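Two-domain protein containing predicted PHP-like metal-dependent phosphoesterase (Bacteroides vulgatus ATCC 8482, PDB 3E38) probably acts as a zinc-dependent phosphoesterase of the PHP type, perhaps a 5'-3' nuclease, and carries an Ig-like domain beside its metal-binding domain. Local coordinates at residues Y174-L183 / N328-G336; D184-T192 / L230-Y238. One frame throughout, in Å; residues are numbered along the deposited sequence.

Contact 1. Residues Y174-L183 / N328-G336; sequences YMPEAIQWCL and NFIVAPDKG
Pro333 lies against the first turns of helix 176-185, touching Pro176, Ile179 and Gln180. It is the second residue of a type II turn, closed by Lys335 N donating to Ala332 O, and its ring-locked phi of -47° suits that place. Its CG sits 3.4 Å from Pro176 O, while the CB atoms of Pro176 and Pro333 meet at 4.1 Å, proline against proline. Ile179 is a branched side chain turned toward the hairpin. Its CB comes up to the edge of Pro333, near CD. CG2, anti to the backbone N, then slides past the ring, 3.8 Å from Pro333 CD, and also touches Ala332 CA. CG1 carries the chain on to CD1, which ends against Ile330 CG2 at 4.0 Å, the two isoleucines crossing at about a right angle. Ile330 CG2 is also met by Tyr174 OH, 3.7 Å away. That hydroxyl reaches a water lying at the ring edge, in its plane, and the water accepts from Asp334 N at 2.6 Å, so one water links the turn to the strand residue shortly before the helix. Gln180 bends at chi2 (57°), laying OE1 3.5 Å from Pro333 CD while its NE2 bonds to Asp184. One turn further on, Leu183 CD1 packs on Ala332 CB. Both Tyr174 and Ile179 also touch Ile244 of strand 242-244. With an alanine in place of Pro333, the ring's contacts to Pro176 O and Ile179 CG2 would be lost, and the turn would probably be freer to flex. Val331 and Ala332, both facing Lys335, form a classic beta bulge at the base of this turn. The whole is an interdomain contact: the bulged beta hairpin of the Ig-like domain packed on a helix of the PHP-like domain.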
# COMPACT_ATOMS: atom_id res chain seq x y z
N TYR B 174 -6.29 19.33 14.92
CA TYR B 174 -7.08 20.41 14.27
C TYR B 174 -7.68 21.29 15.35
O TYR B 174 -8.27 20.77 16.27
CB TYR B 174 -8.19 19.79 13.39
CG TYR B 174 -9.17 20.77 12.75
CD1 TYR B 174 -8.75 21.67 11.80
CD2 TYR B 174 -10.52 20.72 13.05
CE1 TYR B 174 -9.63 22.49 11.18
CE2 TYR B 174 -11.42 21.56 12.45
CZ TYR B 174 -10.97 22.45 11.51
OH TYR B 174 -11.85 23.30 10.90
N MSE B 175 -7.53 22.61 15.23
CA MSE B 175 -7.96 23.58 16.25
C MSE B 175 -8.76 24.73 15.67
O MSE B 175 -8.24 25.81 15.50
CB MSE B 175 -6.72 24.13 16.96
CG MSE B 175 -5.90 22.95 17.46
SE MSE B 175 -4.04 23.17 17.93
CE MSE B 175 -3.20 23.37 16.17
N PRO B 176 -10.04 24.49 15.42
CA PRO B 176 -10.93 25.47 14.79
C PRO B 176 -11.07 26.76 15.52
O PRO B 176 -11.43 27.77 14.93
CB PRO B 176 -12.32 24.78 14.80
CG PRO B 176 -12.22 23.70 15.83
CD PRO B 176 -10.74 23.22 15.68
N GLU B 177 -10.83 26.72 16.81
CA GLU B 177 -11.01 27.94 17.62
C GLU B 177 -10.04 28.96 17.05
O GLU B 177 -10.30 30.16 17.06
CB GLU B 177 -10.73 27.72 19.11
CG GLU B 177 -11.58 26.64 19.81
CD GLU B 177 -11.16 25.19 19.51
OE1 GLU B 177 -10.25 24.96 18.69
OE2 GLU B 177 -11.78 24.29 20.10
N ALA B 178 -8.93 28.45 16.50
CA ALA B 178 -7.85 29.31 16.01
C ALA B 178 -8.25 29.97 14.72
O ALA B 178 -7.83 31.08 14.41
CB ALA B 178 -6.52 28.51 15.80
N ILE B 179 -9.08 29.27 13.96
CA ILE B 179 -9.53 29.78 12.66
C ILE B 179 -10.25 31.10 12.93
O ILE B 179 -9.95 32.12 12.32
CB ILE B 179 -10.43 28.76 11.87
CG1 ILE B 179 -9.62 27.50 11.52
CG2 ILE B 179 -10.97 29.37 10.60
CD1 ILE B 179 -10.47 26.33 11.10
N GLN B 180 -11.15 31.07 13.89
CA GLN B 180 -11.97 32.24 14.19
C GLN B 180 -11.11 33.37 14.72
O GLN B 180 -11.40 34.55 14.54
CB GLN B 180 -13.08 31.88 15.19
CG GLN B 180 -14.12 32.95 15.36
CD GLN B 180 -14.77 33.31 14.04
OE1 GLN B 180 -15.19 32.44 13.28
NE2 GLN B 180 -14.86 34.61 13.76
N TRP B 181 -10.04 32.99 15.39
CA TRP B 181 -9.11 33.97 15.98
C TRP B 181 -8.39 34.69 14.88
O TRP B 181 -8.30 35.91 14.87
CB TRP B 181 -8.09 33.32 16.92
CG TRP B 181 -8.73 32.92 18.19
CD1 TRP B 181 -9.82 33.52 18.76
CD2 TRP B 181 -8.29 31.94 19.14
NE1 TRP B 181 -10.13 32.92 19.95
CE2 TRP B 181 -9.19 31.96 20.22
CE3 TRP B 181 -7.22 31.08 19.20
CZ2 TRP B 181 -9.07 31.13 21.31
CZ3 TRP B 181 -7.09 30.26 20.28
CH2 TRP B 181 -8.00 30.27 21.31
N CYS B 182 -7.89 33.92 13.94
CA CYS B 182 -7.18 34.49 12.80
C CYS B 182 -8.10 35.36 11.96
O CYS B 182 -7.69 36.43 11.47
CB CYS B 182 -6.57 33.42 11.93
SG CYS B 182 -5.29 32.46 12.74
N LEU B 183 -9.37 34.96 11.89
CA LEU B 183 -10.36 35.71 11.11
C LEU B 183 -10.63 37.04 11.82
O LEU B 183 -10.59 38.10 11.20
CB LEU B 183 -11.68 34.95 10.85
CG LEU B 183 -11.63 33.66 10.03
CD1 LEU B 183 -13.04 33.09 9.92
CD2 LEU B 183 -10.98 33.83 8.63
N ASN B 328 -14.81 20.23 2.71
CA ASN B 328 -13.47 20.08 3.28
C ASN B 328 -12.55 21.28 2.98
O ASN B 328 -11.37 21.24 3.23
CB ASN B 328 -12.81 18.75 2.87
CG ASN B 328 -12.60 18.62 1.39
OD1 ASN B 328 -13.45 18.99 0.63
ND2 ASN B 328 -11.47 17.98 0.98
N PHE B 329 -13.14 22.32 2.41
CA PHE B 329 -12.45 23.61 2.19
C PHE B 329 -13.01 24.54 3.23
O PHE B 329 -14.00 25.26 3.00
CB PHE B 329 -12.68 24.16 0.80
CG PHE B 329 -11.65 23.66 -0.22
CD1 PHE B 329 -11.02 22.45 -0.05
CD2 PHE B 329 -11.37 24.40 -1.35
CE1 PHE B 329 -10.11 22.00 -0.97
CE2 PHE B 329 -10.45 23.95 -2.28
CZ PHE B 329 -9.83 22.76 -2.10
N ILE B 330 -12.35 24.53 4.39
CA ILE B 330 -12.83 25.25 5.58
C ILE B 330 -12.49 26.73 5.56
O ILE B 330 -11.32 27.11 5.61
CB ILE B 330 -12.30 24.64 6.86
CG1 ILE B 330 -12.57 23.12 6.87
CG2 ILE B 330 -12.94 25.36 8.05
CD1 ILE B 330 -14.08 22.71 6.82
N VAL B 331 -13.55 27.55 5.52
CA VAL B 331 -13.41 29.00 5.41
C VAL B 331 -13.68 29.69 6.76
O VAL B 331 -13.35 30.86 6.99
CB VAL B 331 -14.31 29.55 4.23
CG1 VAL B 331 -13.93 28.84 2.88
CG2 VAL B 331 -15.85 29.47 4.53
N ALA B 332 -14.28 28.91 7.63
CA ALA B 332 -14.60 29.29 9.01
C ALA B 332 -14.85 28.01 9.81
O ALA B 332 -15.16 26.97 9.23
CB ALA B 332 -15.84 30.22 9.10
N PRO B 333 -14.69 28.06 11.13
CA PRO B 333 -15.04 26.85 11.86
C PRO B 333 -16.38 26.30 11.41
O PRO B 333 -17.37 27.03 11.28
CB PRO B 333 -15.18 27.35 13.32
CG PRO B 333 -14.39 28.56 13.40
CD PRO B 333 -14.49 29.21 12.03
N ASP B 334 -16.41 25.00 11.14
CA ASP B 334 -17.67 24.34 10.83
C ASP B 334 -18.36 24.90 9.62
O ASP B 334 -19.55 24.67 9.44
CB ASP B 334 -18.65 24.44 12.02
CG ASP B 334 -18.27 23.52 13.17
OD1 ASP B 334 -17.77 22.39 12.91
OD2 ASP B 334 -18.49 23.92 14.34
N LYS B 335 -17.63 25.65 8.82
CA LYS B 335 -18.21 26.23 7.60
C LYS B 335 -17.31 25.99 6.42
O LYS B 335 -16.18 26.46 6.38
CB LYS B 335 -18.50 27.75 7.78
CG LYS B 335 -19.78 28.08 8.57
CD LYS B 335 -20.04 29.59 8.70
N GLY B 336 -17.83 25.24 5.45
CA GLY B 336 -17.13 24.94 4.18
C GLY B 336 -17.45 25.96 3.08
O GLY B 336 -18.42 26.70 3.13
O HOH W 1 -14.51 23.21 11.33

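Contact 2. Residues D184-T192 / L230-Y238; sequences DKNLTMIGT and LDNRRTAAY
Thr188 and Thr235 lie on the seam where the curled sheet of the PHP-like domain apparently comes round on itself. Strands 188-192 and 235-238 run side by side there in the same general sense, 32° apart. Side chains and water make the polar links between them. Thr188 OG1 donates to Leu230 O (2.7 Å), lying in the plane of that carbonyl, at the end of a helix where the oxygen also takes a weak bond from Arg233 N. In return Thr235 OG1, placed between its backbone N and carbonyl carbon (chi1 64°), donates to a lone pair of Met189 O at 2.7 Å. A water bridges the two segments: it accepts from Met189 N and donates to Arg233 O and to Thr235 OG1. The small, branched threonines suit this place, pairing a hydroxyl with a methyl: Thr188 CG2 rests 3.5 Å from Thr235 CG2. The side chains of Ile190 and Leu230 cross at about a right angle, Ile190 CD1 lying 4.1 Å from Leu230 CD2. Further along, Gly191 lets the strands close in, since a beta carbon on it would collide with Ala237 CB, which packs 3.9 Å from Gly191 CA. At the outer end Asn186 and Arg233 each take the positive phi that follows a helix, Arg233 as the C-prime residue of a Schellman motif. Asn186 OD1 sits over one guanidinium face, and a water ties Asn186 O to Arg233 NH1 at the edge. Such a closure is consistent with the distorted beta/alpha barrel of PHP domains.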
# COMPACT_ATOMS: atom_id res chain seq x y z
N ASP B 184 -10.82 36.99 13.13
CA ASP B 184 -11.15 38.22 13.89
C ASP B 184 -9.97 39.15 14.07
O ASP B 184 -10.11 40.36 14.06
CB ASP B 184 -11.69 37.88 15.27
CG ASP B 184 -12.99 37.09 15.22
OD1 ASP B 184 -13.71 37.20 14.21
OD2 ASP B 184 -13.27 36.35 16.19
N LYS B 185 -8.78 38.57 14.19
CA LYS B 185 -7.57 39.34 14.51
C LYS B 185 -6.66 39.58 13.31
O LYS B 185 -5.57 40.12 13.42
CB LYS B 185 -6.87 38.63 15.68
CG LYS B 185 -7.56 39.00 17.00
CD LYS B 185 -7.51 37.97 18.15
CE LYS B 185 -8.30 38.58 19.38
NZ LYS B 185 -8.91 37.61 20.38
N ASN B 186 -7.12 39.13 12.15
CA ASN B 186 -6.40 39.29 10.88
C ASN B 186 -5.01 38.66 10.85
O ASN B 186 -4.03 39.29 10.44
CB ASN B 186 -6.26 40.78 10.56
CG ASN B 186 -5.92 41.02 9.10
OD1 ASN B 186 -6.15 40.17 8.25
ND2 ASN B 186 -5.36 42.18 8.81
N LEU B 187 -4.94 37.40 11.27
CA LEU B 187 -3.67 36.71 11.34
C LEU B 187 -3.55 35.65 10.26
O LEU B 187 -4.53 35.24 9.62
CB LEU B 187 -3.49 36.05 12.71
CG LEU B 187 -3.63 36.98 13.92
CD1 LEU B 187 -3.99 36.24 15.17
CD2 LEU B 187 -2.35 37.76 14.14
N THR B 188 -2.32 35.21 10.12
CA THR B 188 -1.95 34.17 9.14
C THR B 188 -2.23 32.79 9.70
O THR B 188 -1.73 32.45 10.75
CB THR B 188 -0.49 34.30 8.77
OG1 THR B 188 -0.33 35.61 8.21
CG2 THR B 188 -0.05 33.22 7.75
N MSE B 189 -3.07 32.02 8.99
CA MSE B 189 -3.38 30.63 9.39
C MSE B 189 -2.25 29.75 8.94
O MSE B 189 -1.84 29.79 7.78
CB MSE B 189 -4.69 30.14 8.78
CG MSE B 189 -5.87 31.00 9.16
SE MSE B 189 -7.45 30.23 8.46
CE MSE B 189 -8.60 31.86 8.58
N ILE B 190 -1.73 29.01 9.91
CA ILE B 190 -0.58 28.13 9.76
C ILE B 190 -0.87 26.66 10.00
O ILE B 190 -1.65 26.28 10.85
CB ILE B 190 0.57 28.52 10.73
CG1 ILE B 190 1.11 29.91 10.45
CG2 ILE B 190 1.77 27.53 10.56
CD1 ILE B 190 1.90 30.02 9.15
N GLY B 191 -0.16 25.82 9.27
CA GLY B 191 -0.27 24.40 9.51
C GLY B 191 1.07 23.71 9.41
O GLY B 191 1.79 23.85 8.42
N THR B 192 1.39 22.96 10.45
CA THR B 192 2.70 22.32 10.54
C THR B 192 2.65 20.90 11.07
O THR B 192 1.63 20.44 11.54
CB THR B 192 3.63 23.12 11.44
OG1 THR B 192 3.19 22.98 12.78
CG2 THR B 192 3.59 24.61 11.08
N LEU B 230 3.48 35.35 3.97
CA LEU B 230 3.10 35.17 5.38
C LEU B 230 2.68 36.47 5.98
O LEU B 230 1.79 36.51 6.81
CB LEU B 230 4.22 34.57 6.25
CG LEU B 230 4.74 33.17 5.91
CD1 LEU B 230 5.97 32.81 6.77
CD2 LEU B 230 3.63 32.16 6.09
N ASP B 231 3.32 37.55 5.55
CA ASP B 231 3.04 38.86 6.13
C ASP B 231 1.68 39.30 5.75
O ASP B 231 1.01 40.11 6.45
CB ASP B 231 4.04 39.93 5.67
CG ASP B 231 5.39 39.79 6.33
OD1 ASP B 231 5.48 39.11 7.37
OD2 ASP B 231 6.35 40.40 5.84
N ASN B 232 1.26 38.76 4.62
CA ASN B 232 0.01 39.16 3.98
C ASN B 232 -1.07 38.11 4.06
O ASN B 232 -2.05 38.18 3.35
CB ASN B 232 0.32 39.56 2.54
CG ASN B 232 1.04 40.89 2.45
OD1 ASN B 232 0.48 41.94 2.84
ND2 ASN B 232 2.26 40.88 1.92
N ARG B 233 -0.82 37.14 4.92
CA ARG B 233 -1.71 36.00 5.22
C ARG B 233 -2.15 35.14 4.03
O ARG B 233 -3.25 34.56 4.02
CB ARG B 233 -2.96 36.53 5.92
CG ARG B 233 -2.65 37.56 7.00
CD ARG B 233 -3.88 38.42 7.23
NE ARG B 233 -4.27 39.10 5.99
CZ ARG B 233 -3.81 40.29 5.58
NH1 ARG B 233 -2.93 40.97 6.31
NH2 ARG B 233 -4.23 40.80 4.43
N ARG B 234 -1.27 35.08 3.05
CA ARG B 234 -1.50 34.36 1.79
C ARG B 234 -1.04 32.93 1.93
O ARG B 234 -0.07 32.45 1.32
CB ARG B 234 -0.84 35.10 0.64
CG ARG B 234 -1.71 35.09 -0.60
CD ARG B 234 -1.09 35.83 -1.76
NE ARG B 234 -0.79 37.23 -1.47
CZ ARG B 234 0.44 37.72 -1.33
NH1 ARG B 234 1.51 36.94 -1.44
NH2 ARG B 234 0.59 39.01 -1.10
N THR B 235 -1.81 32.27 2.78
CA THR B 235 -1.66 30.86 3.19
C THR B 235 -2.98 30.13 3.30
O THR B 235 -4.08 30.72 3.35
CB THR B 235 -1.03 30.74 4.62
OG1 THR B 235 -1.94 31.32 5.59
CG2 THR B 235 0.34 31.49 4.73
N ALA B 236 -2.83 28.82 3.38
CA ALA B 236 -3.91 27.86 3.70
C ALA B 236 -3.25 26.66 4.33
O ALA B 236 -2.20 26.20 3.86
CB ALA B 236 -4.71 27.44 2.46
N ALA B 237 -3.85 26.19 5.41
CA ALA B 237 -3.38 24.98 6.09
C ALA B 237 -4.01 23.69 5.47
O ALA B 237 -5.20 23.57 5.26
CB ALA B 237 -3.62 25.06 7.60
N TYR B 238 -3.14 22.75 5.19
CA TYR B 238 -3.47 21.47 4.62
C TYR B 238 -3.24 20.40 5.65
O TYR B 238 -2.13 20.08 6.01
CB TYR B 238 -2.60 21.22 3.42
CG TYR B 238 -2.90 19.95 2.65
CD1 TYR B 238 -4.20 19.48 2.50
CD2 TYR B 238 -1.89 19.26 2.01
CE1 TYR B 238 -4.46 18.35 1.80
CE2 TYR B 238 -2.15 18.15 1.30
CZ TYR B 238 -3.42 17.69 1.18
OH TYR B 238 -3.66 16.53 0.42
O HOH W 2 -1.70 39.99 8.81
O HOH W 3 -4.09 33.06 6.45

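Overall arrangement
Helix 176-185 serves both contacts. In contact 1 one flank of it meets the Ig-like domain; its far end runs into contact 2, whose strand 188-192 starts just beyond. Their centres are 11 Å apart, and contact 2 is nested within the loop that contact 1 closes. Cys182 O and Leu187 N, 2.9 Å apart, probably share a hydrogen bond, and Cys182 CB packs on Met189 CG at 3.7 Å. Neither contact supplies a zinc ligand; the side chain of Ile190 is about 7 Å from that of His24 and about 11 Å from a zinc ion, that of Tyr174 about 11 Å from that of His137. Contact 2 probably belongs to the closure of the metal-binding domain; contact 1 docks its neighbour.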